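Local coordinates for protein inositol-1-monophosphatase (Mycobacterium tuberculosis, PDB 2Q74) that probably catalyses the magnesium-dependent dephosphorylation of inositol 1-phosphate to free myo-inositol, the second step in making myo-inositol from glucose 6-phosphate, and forms a homodimer on binding magnesium, at residues A[172-177]-A[201-206]; A[223-228]-A[265-270]; A[164-169]-A[246-251]. All blocks are in the same frame, centred on the assembly; numbering follows the deposited sequence.

Interaction 1 of 3, residues A[172-177]-A[201-206]; sequences LSMALL and LVRDVR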
loop_
_atom_site.group_PDB
_atom_site.type_symbol
_atom_site.label_atom_id
_atom_site.label_comp_id
_atom_site.label_asym_id
_atom_site.label_seq_id
_atom_site.Cartn_x
_atom_site.Cartn_y
_atom_site.Cartn_z
ATOM N N LEU A 172 -13.338 12.497 -12.929
ATOM C CA LEU A 172 -12.123 11.693 -12.987
ATOM C C LEU A 172 -10.924 12.378 -12.354
ATOM O O LEU A 172 -10.029 11.702 -11.944
ATOM C CB LEU A 172 -11.793 11.319 -14.441
ATOM C CG LEU A 172 -10.654 10.314 -14.684
ATOM C CD1 LEU A 172 -10.968 8.932 -14.070
ATOM C CD2 LEU A 172 -10.374 10.220 -16.204
ATOM N N SER A 173 -10.912 13.706 -12.278
ATOM C CA SER A 173 -9.839 14.454 -11.592
ATOM C C SER A 173 -9.947 14.358 -10.090
ATOM O O SER A 173 -9.073 14.828 -9.371
ATOM C CB SER A 173 -9.897 15.934 -11.959
ATOM O OG SER A 173 -11.081 16.515 -11.459
ATOM N N MET A 174 -11.039 13.764 -9.628
ATOM C CA MET A 174 -11.288 13.548 -8.215
ATOM C C MET A 174 -11.105 12.076 -7.822
ATOM O O MET A 174 -11.311 11.707 -6.668
ATOM C CB MET A 174 -12.718 13.984 -7.906
ATOM C CG MET A 174 -12.917 15.480 -7.971
ATOM S SD MET A 174 -12.309 16.277 -6.464
ATOM C CE MET A 174 -10.552 16.608 -6.790
ATOM N N ALA A 175 -10.721 11.244 -8.787
ATOM C CA ALA A 175 -10.678 9.811 -8.588
ATOM C C ALA A 175 -9.282 9.353 -8.133
ATOM O O ALA A 175 -8.266 9.835 -8.638
ATOM C CB ALA A 175 -11.091 9.111 -9.857
ATOM N N LEU A 176 -9.252 8.439 -7.161
ATOM C CA LEU A 176 -8.012 7.796 -6.749
ATOM C C LEU A 176 -7.875 6.469 -7.499
ATOM O O LEU A 176 -8.704 5.555 -7.343
ATOM C CB LEU A 176 -8.021 7.565 -5.241
ATOM C CG LEU A 176 -6.819 6.977 -4.569
ATOM C CD1 LEU A 176 -5.632 7.893 -4.729
ATOM C CD2 LEU A 176 -7.183 6.781 -3.112
ATOM N N LEU A 177 -6.826 6.376 -8.309
ATOM C CA LEU A 177 -6.656 5.268 -9.216
ATOM C C LEU A 177 -5.534 4.347 -8.747
ATOM O O LEU A 177 -4.425 4.797 -8.474
ATOM C CB LEU A 177 -6.322 5.799 -10.597
ATOM C CG LEU A 177 -6.074 4.769 -11.686
ATOM C CD1 LEU A 177 -7.381 4.095 -12.135
ATOM C CD2 LEU A 177 -5.393 5.454 -12.830
ATOM N N LEU A 201 -4.824 13.574 -15.123
ATOM C CA LEU A 201 -6.280 13.567 -15.252
ATOM C C LEU A 201 -6.977 13.053 -14.002
ATOM O O LEU A 201 -8.216 13.056 -13.968
ATOM C CB LEU A 201 -6.705 12.678 -16.411
ATOM C CG LEU A 201 -6.231 13.112 -17.789
ATOM C CD1 LEU A 201 -6.572 12.022 -18.781
ATOM C CD2 LEU A 201 -6.870 14.429 -18.184
ATOM N N VAL A 202 -6.203 12.586 -13.007
ATOM C CA VAL A 202 -6.776 11.978 -11.798
ATOM C C VAL A 202 -6.215 12.557 -10.515
ATOM O O VAL A 202 -5.115 13.109 -10.488
ATOM C CB VAL A 202 -6.564 10.442 -11.750
ATOM C CG1 VAL A 202 -7.329 9.748 -12.877
ATOM C CG2 VAL A 202 -5.060 10.084 -11.760
ATOM N N ARG A 203 -6.993 12.400 -9.447
ATOM C CA ARG A 203 -6.643 12.898 -8.115
ATOM C C ARG A 203 -5.258 12.482 -7.683
ATOM O O ARG A 203 -4.453 13.341 -7.377
ATOM C CB ARG A 203 -7.650 12.365 -7.121
ATOM C CG ARG A 203 -7.590 12.909 -5.716
ATOM C CD ARG A 203 -8.671 12.155 -4.923
ATOM N NE ARG A 203 -8.889 12.677 -3.592
ATOM C CZ ARG A 203 -9.623 13.739 -3.305
ATOM N NH1 ARG A 203 -10.207 14.451 -4.260
ATOM N NH2 ARG A 203 -9.731 14.112 -2.033
ATOM N N ASP A 204 -4.992 11.173 -7.636
ATOM C CA ASP A 204 -3.678 10.607 -7.268
ATOM C C ASP A 204 -3.646 9.136 -7.722
ATOM O O ASP A 204 -4.632 8.599 -8.217
ATOM C CB ASP A 204 -3.419 10.717 -5.760
ATOM C CG ASP A 204 -1.897 10.711 -5.393
ATOM O OD1 ASP A 204 -1.058 10.356 -6.241
ATOM O OD2 ASP A 204 -1.528 11.044 -4.232
ATOM N N VAL A 205 -2.504 8.492 -7.588
ATOM C CA VAL A 205 -2.330 7.115 -8.036
ATOM C C VAL A 205 -1.825 6.273 -6.869
ATOM O O VAL A 205 -1.086 6.765 -6.031
ATOM C CB VAL A 205 -1.329 7.064 -9.255
ATOM C CG1 VAL A 205 -1.092 5.657 -9.751
ATOM C CG2 VAL A 205 -1.849 7.915 -10.383
ATOM N N ARG A 206 -2.242 5.016 -6.827
ATOM C CA ARG A 206 -1.765 4.054 -5.845
ATOM C C ARG A 206 -1.208 2.807 -6.559
ATOM O O ARG A 206 -1.800 2.335 -7.541
ATOM C CB ARG A 206 -2.909 3.653 -4.894
ATOM C CG ARG A 206 -3.325 4.696 -3.818
ATOM C CD ARG A 206 -2.175 5.068 -2.826
ATOM N NE ARG A 206 -1.853 6.499 -2.934
ATOM C CZ ARG A 206 -2.272 7.452 -2.099
ATOM N NH1 ARG A 206 -2.996 7.149 -1.039
ATOM N NH2 ARG A 206 -1.941 8.714 -2.303
#

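Interaction 2 of 3, residues A[223-228]-A[265-270]; sequences LDAYYE and VAAAPG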
loop_
_atom_site.group_PDB
_atom_site.type_symbol
_atom_site.label_atom_id
_atom_site.label_comp_id
_atom_site.label_asym_id
_atom_site.label_seq_id
_atom_site.Cartn_x
_atom_site.Cartn_y
_atom_site.Cartn_z
ATOM N N LEU A 223 -10.423 2.748 -3.269
ATOM C CA LEU A 223 -9.986 3.335 -4.524
ATOM C C LEU A 223 -11.250 3.666 -5.301
ATOM O O LEU A 223 -12.266 2.993 -5.120
ATOM C CB LEU A 223 -9.167 2.344 -5.343
ATOM C CG LEU A 223 -7.832 1.880 -4.769
ATOM C CD1 LEU A 223 -7.329 0.779 -5.696
ATOM C CD2 LEU A 223 -6.807 3.030 -4.613
ATOM N N ASP A 224 -11.181 4.676 -6.172
ATOM C CA ASP A 224 -12.283 5.020 -7.054
ATOM C C ASP A 224 -12.233 4.207 -8.338
ATOM O O ASP A 224 -13.260 4.015 -8.994
ATOM C CB ASP A 224 -12.243 6.500 -7.395
ATOM C CG ASP A 224 -12.597 7.390 -6.214
ATOM O OD1 ASP A 224 -13.601 7.169 -5.506
ATOM O OD2 ASP A 224 -11.830 8.337 -5.989
ATOM N N ALA A 225 -11.033 3.766 -8.718
ATOM C CA ALA A 225 -10.852 2.916 -9.896
ATOM C C ALA A 225 -9.579 2.139 -9.866
ATOM O O ALA A 225 -8.628 2.425 -9.088
ATOM C CB ALA A 225 -10.866 3.731 -11.151
ATOM N N TYR A 226 -9.522 1.173 -10.767
ATOM C CA TYR A 226 -8.331 0.347 -10.893
ATOM C C TYR A 226 -8.121 -0.027 -12.335
ATOM O O TYR A 226 -9.060 -0.375 -13.015
ATOM C CB TYR A 226 -8.488 -0.910 -10.040
ATOM C CG TYR A 226 -7.516 -2.013 -10.351
ATOM C CD1 TYR A 226 -6.142 -1.841 -10.125
ATOM C CD2 TYR A 226 -7.961 -3.237 -10.854
ATOM C CE1 TYR A 226 -5.212 -2.882 -10.393
ATOM C CE2 TYR A 226 -7.062 -4.275 -11.142
ATOM C CZ TYR A 226 -5.674 -4.089 -10.891
ATOM O OH TYR A 226 -4.806 -5.100 -11.166
ATOM N N TYR A 227 -6.869 0.040 -12.777
ATOM C CA TYR A 227 -6.498 -0.317 -14.152
ATOM C C TYR A 227 -5.168 -1.086 -14.174
ATOM O O TYR A 227 -4.137 -0.604 -13.683
ATOM C CB TYR A 227 -6.374 0.938 -15.031
ATOM C CG TYR A 227 -5.565 0.706 -16.284
ATOM C CD1 TYR A 227 -6.064 -0.090 -17.297
ATOM C CD2 TYR A 227 -4.293 1.232 -16.435
ATOM C CE1 TYR A 227 -5.334 -0.350 -18.463
ATOM C CE2 TYR A 227 -3.537 0.980 -17.589
ATOM C CZ TYR A 227 -4.079 0.182 -18.620
ATOM O OH TYR A 227 -3.410 -0.117 -19.809
ATOM N N GLU A 228 -5.206 -2.274 -14.772
ATOM C CA GLU A 228 -4.000 -3.035 -15.028
ATOM C C GLU A 228 -4.043 -3.797 -16.351
ATOM O O GLU A 228 -5.046 -4.410 -16.705
ATOM C CB GLU A 228 -3.709 -4.005 -13.885
ATOM C CG GLU A 228 -2.271 -4.511 -13.910
ATOM C CD GLU A 228 -1.904 -5.320 -12.718
ATOM O OE1 GLU A 228 -2.382 -5.015 -11.605
ATOM O OE2 GLU A 228 -1.124 -6.280 -12.898
ATOM N N VAL A 265 -10.270 -3.240 -16.197
ATOM C CA VAL A 265 -10.671 -1.907 -15.764
ATOM C C VAL A 265 -11.846 -2.037 -14.799
ATOM O O VAL A 265 -12.820 -2.730 -15.075
ATOM C CB VAL A 265 -11.014 -0.994 -16.935
ATOM C CG1 VAL A 265 -11.377 0.395 -16.423
ATOM C CG2 VAL A 265 -9.843 -0.909 -17.894
ATOM N N ALA A 266 -11.719 -1.418 -13.634
ATOM C CA ALA A 266 -12.775 -1.417 -12.633
ATOM C C ALA A 266 -12.897 -0.012 -12.060
ATOM O O ALA A 266 -11.922 0.553 -11.614
ATOM C CB ALA A 266 -12.468 -2.414 -11.551
ATOM N N ALA A 267 -14.090 0.562 -12.083
ATOM C CA ALA A 267 -14.250 1.952 -11.683
ATOM C C ALA A 267 -15.630 2.213 -11.109
ATOM O O ALA A 267 -16.607 1.557 -11.491
ATOM C CB ALA A 267 -14.020 2.856 -12.888
ATOM N N ALA A 268 -15.717 3.180 -10.202
ATOM C CA ALA A 268 -17.003 3.674 -9.781
ATOM C C ALA A 268 -17.766 4.126 -11.039
ATOM O O ALA A 268 -17.177 4.691 -11.957
ATOM C CB ALA A 268 -16.849 4.796 -8.804
ATOM N N PRO A 269 -19.081 3.872 -11.086
ATOM C CA PRO A 269 -19.884 4.046 -12.309
ATOM C C PRO A 269 -19.914 5.475 -12.840
ATOM O O PRO A 269 -19.950 5.690 -14.064
ATOM C CB PRO A 269 -21.281 3.623 -11.859
ATOM C CG PRO A 269 -21.271 3.804 -10.384
ATOM C CD PRO A 269 -19.911 3.402 -9.964
ATOM N N GLY A 270 -19.895 6.438 -11.919
ATOM C CA GLY A 270 -19.952 7.842 -12.283
ATOM C C GLY A 270 -18.740 8.314 -13.052
ATOM O O GLY A 270 -18.748 9.420 -13.599
#

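Interaction 3 of 3, residues A[164-169]-A[246-251]; sequences LRCTGV and AGARVL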
loop_
_atom_site.group_PDB
_atom_site.type_symbol
_atom_site.label_atom_id
_atom_site.label_comp_id
_atom_site.label_asym_id
_atom_site.label_seq_id
_atom_site.Cartn_x
_atom_site.Cartn_y
_atom_site.Cartn_z
ATOM N N LEU A 164 -20.679 -3.887 0.865
ATOM C CA LEU A 164 -19.741 -3.087 0.114
ATOM C C LEU A 164 -20.441 -2.309 -0.983
ATOM O O LEU A 164 -21.370 -2.812 -1.663
ATOM C CB LEU A 164 -18.637 -3.965 -0.478
ATOM C CG LEU A 164 -17.709 -4.623 0.560
ATOM C CD1 LEU A 164 -16.610 -5.404 -0.120
ATOM C CD2 LEU A 164 -17.144 -3.579 1.505
ATOM N N ARG A 165 -19.980 -1.073 -1.140
ATOM C CA ARG A 165 -20.450 -0.166 -2.163
ATOM C C ARG A 165 -19.309 0.732 -2.594
ATOM O O ARG A 165 -18.577 1.283 -1.763
ATOM C CB ARG A 165 -21.599 0.682 -1.629
ATOM C CG ARG A 165 -22.954 -0.038 -1.587
ATOM C CD ARG A 165 -23.299 -0.642 -2.955
ATOM N NE ARG A 165 -24.702 -0.501 -3.304
ATOM C CZ ARG A 165 -25.225 -0.870 -4.473
ATOM N NH1 ARG A 165 -24.462 -1.428 -5.412
ATOM N NH2 ARG A 165 -26.531 -0.686 -4.701
ATOM N N CYS A 166 -19.134 0.874 -3.897
ATOM C CA CYS A 166 -18.078 1.726 -4.402
ATOM C C CYS A 166 -18.501 3.172 -4.249
ATOM O O CYS A 166 -19.626 3.456 -3.884
ATOM C CB CYS A 166 -17.762 1.391 -5.853
ATOM S SG CYS A 166 -19.223 1.418 -6.857
ATOM N N THR A 167 -17.580 4.082 -4.510
ATOM C CA THR A 167 -17.802 5.485 -4.248
ATOM C C THR A 167 -18.725 6.078 -5.299
ATOM O O THR A 167 -19.051 5.423 -6.272
ATOM C CB THR A 167 -16.467 6.247 -4.258
ATOM O OG1 THR A 167 -15.901 6.170 -5.566
ATOM C CG2 THR A 167 -15.494 5.656 -3.269
ATOM N N GLY A 168 -19.121 7.330 -5.114
ATOM C CA GLY A 168 -19.958 8.039 -6.090
ATOM C C GLY A 168 -19.253 9.209 -6.771
ATOM O O GLY A 168 -19.898 10.195 -7.086
ATOM N N VAL A 169 -17.940 9.114 -6.987
ATOM C CA VAL A 169 -17.184 10.146 -7.708
ATOM C C VAL A 169 -17.736 10.392 -9.098
ATOM O O VAL A 169 -18.094 9.436 -9.782
ATOM C CB VAL A 169 -15.677 9.765 -7.951
ATOM C CG1 VAL A 169 -14.753 10.722 -7.232
ATOM C CG2 VAL A 169 -15.410 8.287 -7.661
ATOM N N ALA A 246 -20.531 -4.656 -6.095
ATOM C CA ALA A 246 -20.463 -3.476 -5.257
ATOM C C ALA A 246 -20.902 -2.262 -6.069
ATOM O O ALA A 246 -20.823 -1.133 -5.588
ATOM C CB ALA A 246 -19.010 -3.294 -4.700
ATOM N N GLY A 247 -21.353 -2.508 -7.299
ATOM C CA GLY A 247 -21.874 -1.459 -8.197
ATOM C C GLY A 247 -20.839 -0.891 -9.164
ATOM O O GLY A 247 -21.136 0.011 -9.939
ATOM N N ALA A 248 -19.612 -1.402 -9.112
ATOM C CA ALA A 248 -18.557 -0.879 -9.975
ATOM C C ALA A 248 -18.752 -1.316 -11.420
ATOM O O ALA A 248 -19.319 -2.354 -11.705
ATOM C CB ALA A 248 -17.183 -1.291 -9.479
ATOM N N ARG A 249 -18.270 -0.485 -12.323
ATOM C CA ARG A 249 -18.167 -0.824 -13.716
ATOM C C ARG A 249 -16.892 -1.655 -13.887
ATOM O O ARG A 249 -15.810 -1.233 -13.483
ATOM C CB ARG A 249 -18.080 0.467 -14.516
ATOM C CG ARG A 249 -18.360 0.314 -15.971
ATOM C CD ARG A 249 -19.844 0.305 -16.278
ATOM N NE ARG A 249 -20.017 0.517 -17.707
ATOM C CZ ARG A 249 -19.926 1.686 -18.338
ATOM N NH1 ARG A 249 -19.672 2.795 -17.664
ATOM N NH2 ARG A 249 -20.119 1.744 -19.659
ATOM N N VAL A 250 -17.012 -2.846 -14.451
ATOM C CA VAL A 250 -15.860 -3.715 -14.579
ATOM C C VAL A 250 -15.812 -4.342 -15.942
ATOM O O VAL A 250 -16.794 -4.937 -16.370
ATOM C CB VAL A 250 -15.900 -4.851 -13.550
ATOM C CG1 VAL A 250 -14.630 -5.693 -13.645
ATOM C CG2 VAL A 250 -16.062 -4.299 -12.154
ATOM N N LEU A 251 -14.680 -4.217 -16.632
ATOM C CA LEU A 251 -14.512 -4.913 -17.898
ATOM C C LEU A 251 -13.181 -5.624 -17.992
ATOM O O LEU A 251 -12.154 -5.087 -17.612
ATOM C CB LEU A 251 -14.749 -3.990 -19.102
ATOM C CG LEU A 251 -14.026 -2.664 -19.217
ATOM C CD1 LEU A 251 -12.759 -2.843 -20.034
ATOM C CD2 LEU A 251 -14.966 -1.642 -19.902
#

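Interaction 1 of 3, residues A[172-177]-A[201-206]
The beta-alpha-beta unit of strand 176-181, helix 188-198 and strand 204-206 closes here, where L176 and L177 lie beside D204 and V205 as parallel strands. D204 O receives L177 N at 3.1 Å in an almost straight bond (179°), and L177 O takes R206 N at 2.7 Å, so both the N-H and the C=O of L177 are used by the neighbouring strand. Before the strands begin the pairing frays: R203 N reaches A175 O only weakly. Side chains add to the contact here. L172 CG lies 3.8 Å from V202 CG1, while the extended R203 chain runs over the M174 carbonyl and brings NH1 to 3.3 Å from M174 CE, with the sulfur in the guanidinium plane at its edge. The R206 chain is bent at chi2 and chi3 (118°), which brings its guanidinium under L176, whose CD1 stands 4.3 Å above the plane, over its centre. NE bonds to V205 O from above the carbonyl plane, and NH2 forms a salt bridge with D204 OD2. R206 is a substrate-binding residue by similarity; with a methyl over one face and two polar anchors, its guanidinium is probably restricted in rotation.

Interaction 2 of 3, residues A[223-228]-A[265-270]
The ring of Y227 is met at its edge from across the strands: V265 CG2 comes close to the ring plane, 3.9 Å from Y227 CD1. The valine branch is placed there by its first torsion (chi1 -178°), which leaves CG2 beside the backbone N. The phenol ring of Y226 has the backbone N of E228 over one face, 4.3 Å above the plane and displaced toward the rim, while its OH is hydrogen-bonded to E228 OE1. The two tyrosines project to opposite faces of the sheet. Y227 shares its face with A225, V265 and A267, and the two alanines meet with their CB atoms 3.7 Å apart, consistent with the close approach of the backbones here. Helix 272-280 packs on this side through L275 and L279, and the Y227 OH is bonded to G284 O. On the other face Y226 packs against helix 211-220.

Y226 and A266 form the antiparallel hydrogen-bonded pair: Y226 N donates to A266 O at 2.6 Å, and A266 N returns a bond to Y226 O at 2.9 Å. Beyond the strand ends, A268 N still reaches D224 O at 2.9 Å. The D224 carboxylate turns elsewhere, to T167, L176 N and Y114 of the second subunit. Such an antiparallel pair between helical layers is characteristic of the layered alpha-beta sandwich of inositol monophosphatases; the Y226 side chain lies about 7 Å from those of D107 and D235, metal- and substrate-site residues by similarity.

Interaction 3 of 3, residues A[164-169]-A[246-251]
C166 lays its sulfur across the turn that leaves helix 233-245, with SG 3.6 Å from both G247 C and A248 N and 3.3 Å from A246 O. The thiol sits between its own backbone N and carbonyl carbon (chi1 53°), a rotamer that directs it over the peptide joining G247 to A248. Its backbone supplies the directional part of the contact: C166 N donates to A246 O at 3.1 Å with an angle of 164° at the hydrogen. The same oxygen also receives a CA-H...O contact from R165, 3.6 Å from CA.

The arginine begins by pointing away from the turn, yet its bends at chi2 and chi3 return the guanidinium to it. A246 C and G247 N lie in the guanidinium plane at its edge, with NH1 3.8 Å from G247 N, which is close packing and not a hydrogen bond. On the other flank, the CB atoms of L164 and A246 are 4.3 Å apart in a light apolar touch.

G247, the first residue to leave helical angles, forms the Schellman motif that closes helix 233-245. Its positive phi (95°) goes with two bonds back into the last helical turn. In the fold, the loop after strand 160-163 thus passes alongside the helix terminus just before strand 249-252 begins. Helix 211-220 packs on this junction through A220 against L164 and A219 against A246, while C166 touches P269 in the loop following strand 262-267.

All three contacts reach one mixed sheet, in which strands 204-206, 176-181, 225-231, 262-267 and 249-252 lie side by side. Interaction 1 joins the first two and interaction 2 the next two; their centres are about 10 Å apart, linked where L176 meets D224 and A225. The centre of interaction 3, beside the opposite border, lies about 7 Å from that of interaction 2 and about 15 Å from that of interaction 1. Along the chain, interaction 1 falls between the segments of interaction 3 and closes before interaction 2 opens, whereas the segments of 2 and 3 alternate. Interactions 1 and 2 also touch the second subunit, so the 204-206 side of the sheet faces the dimer partner; interaction 3 does not.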